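Local coordinates for TPR repeat-containing protein YrrB (Bacillus subtilis, PDB 2Q7F) that is a monomeric tetratricopeptide-repeat protein that could mediate complex formation among RNA sulfuration components, RNA processing components and aminoacyl-tRNA synthetases, at residues A[92-97]-A[118-123]. Numbering follows the deposited sequence.
Sequences TAYYGA and LRAGME
Met122 lays its terminal methyl over one face of the Tyr95 ring, within the third TPR repeat. The repeat is a pair of antiparallel helices, the TPR helical hairpin. Here the start of helix 91-103 meets the end of helix 107-120 and the residues that follow it. Met122 CE lies 3.5 Å from the centroid of the Tyr95 ring, only 10° off the ring normal, a CH-pi contact. The sulfur adds an oblique Met-aromatic contact, with SD 4.2 Å from the same centroid. Met122 reaches the ring with an extended chain, its CG anti to the backbone N (chi1 -175°). With an alanine at Tyr95, the Met122 methyl would probably lose its aromatic face and the thioether would be held less firmly, although Met122 also packs on Ala91. Tyr94 makes a lighter contact at its ring edge, where CD2 is 4.2 Å from Ala120 CB. Its hydroxyl is hydrogen-bonded to Ser88 O, and its ring also packs on Met113 and Ala117 of helix 107-120. At Gly121 the chain leaves the helix in a Schellman motif. Gly121 takes the positive phi (135°) that this needs, and its N is bonded to Leu118 O at 3.3 Å.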
# COMPACT_ATOMS: atom_id res chain seq x y z
N THR A 92 -10.03 -9.01 10.80
CA THR A 92 -10.77 -8.24 9.79
C THR A 92 -11.28 -6.91 10.36
O THR A 92 -11.44 -5.94 9.63
CB THR A 92 -11.92 -9.08 9.19
OG1 THR A 92 -12.67 -9.67 10.25
CG2 THR A 92 -11.38 -10.19 8.28
N ALA A 93 -11.52 -6.86 11.67
CA ALA A 93 -11.89 -5.60 12.31
C ALA A 93 -10.71 -4.62 12.36
O ALA A 93 -10.89 -3.42 12.13
CB ALA A 93 -12.44 -5.85 13.70
N TYR A 94 -9.51 -5.13 12.64
CA TYR A 94 -8.30 -4.30 12.58
C TYR A 94 -8.06 -3.81 11.15
O TYR A 94 -7.73 -2.63 10.93
CB TYR A 94 -7.07 -5.05 13.09
CG TYR A 94 -7.10 -5.31 14.57
CD1 TYR A 94 -7.27 -4.25 15.48
CD2 TYR A 94 -6.94 -6.60 15.09
CE1 TYR A 94 -7.29 -4.47 16.84
CE2 TYR A 94 -6.96 -6.84 16.46
CZ TYR A 94 -7.14 -5.77 17.33
OH TYR A 94 -7.18 -5.97 18.70
N TYR A 95 -8.23 -4.72 10.19
CA TYR A 95 -8.07 -4.40 8.78
C TYR A 95 -9.10 -3.38 8.28
O TYR A 95 -8.75 -2.43 7.57
CB TYR A 95 -8.12 -5.67 7.94
CG TYR A 95 -7.84 -5.44 6.48
CD1 TYR A 95 -6.55 -5.11 6.04
CD2 TYR A 95 -8.86 -5.52 5.53
CE1 TYR A 95 -6.29 -4.90 4.69
CE2 TYR A 95 -8.60 -5.30 4.18
CZ TYR A 95 -7.32 -5.00 3.77
OH TYR A 95 -7.04 -4.77 2.44
N GLY A 96 -10.36 -3.59 8.64
CA GLY A 96 -11.44 -2.71 8.23
C GLY A 96 -11.22 -1.32 8.78
O GLY A 96 -11.33 -0.35 8.05
N ALA A 97 -10.90 -1.22 10.08
CA ALA A 97 -10.63 0.07 10.71
C ALA A 97 -9.43 0.76 10.08
O ALA A 97 -9.40 1.98 9.96
CB ALA A 97 -10.41 -0.09 12.21
N LEU A 118 -2.17 -8.05 11.10
CA LEU A 118 -1.08 -8.99 10.89
C LEU A 118 -0.75 -9.77 12.17
O LEU A 118 -0.56 -10.99 12.13
CB LEU A 118 0.14 -8.25 10.35
CG LEU A 118 1.51 -8.94 10.23
CD1 LEU A 118 1.45 -10.25 9.43
CD2 LEU A 118 2.49 -7.99 9.59
N ARG A 119 -0.71 -9.08 13.31
CA ARG A 119 -0.46 -9.76 14.57
C ARG A 119 -1.58 -10.72 14.94
O ARG A 119 -1.31 -11.78 15.52
CB ARG A 119 -0.21 -8.76 15.70
CG ARG A 119 1.23 -8.76 16.15
CD ARG A 119 1.76 -7.37 16.43
NE ARG A 119 0.89 -6.59 17.30
CZ ARG A 119 0.95 -5.27 17.42
NH1 ARG A 119 1.86 -4.58 16.74
NH2 ARG A 119 0.11 -4.64 18.23
N ALA A 120 -2.82 -10.37 14.60
CA ALA A 120 -3.97 -11.22 14.93
C ALA A 120 -4.13 -12.40 13.97
O ALA A 120 -4.93 -13.30 14.24
CB ALA A 120 -5.26 -10.41 15.02
N GLY A 121 -3.39 -12.41 12.87
CA GLY A 121 -3.37 -13.58 11.99
C GLY A 121 -3.48 -13.34 10.50
O GLY A 121 -3.06 -14.17 9.72
N MET A 122 -4.05 -12.20 10.10
CA MET A 122 -4.25 -11.92 8.68
C MET A 122 -2.91 -11.84 7.96
O MET A 122 -2.03 -11.07 8.35
CB MET A 122 -5.04 -10.62 8.48
CG MET A 122 -5.40 -10.29 7.03
SD MET A 122 -6.45 -8.81 6.95
CE MET A 122 -6.53 -8.53 5.19
N GLU A 123 -2.75 -12.67 6.93
CA GLU A 123 -1.55 -12.69 6.10
C GLU A 123 -1.94 -12.86 4.63
O GLU A 123 -2.22 -13.98 4.19
CB GLU A 123 -0.62 -13.82 6.52
CG GLU A 123 0.06 -13.62 7.87
CD GLU A 123 0.80 -14.87 8.35
OE1 GLU A 123 1.56 -15.46 7.56
OE2 GLU A 123 0.61 -15.25 9.52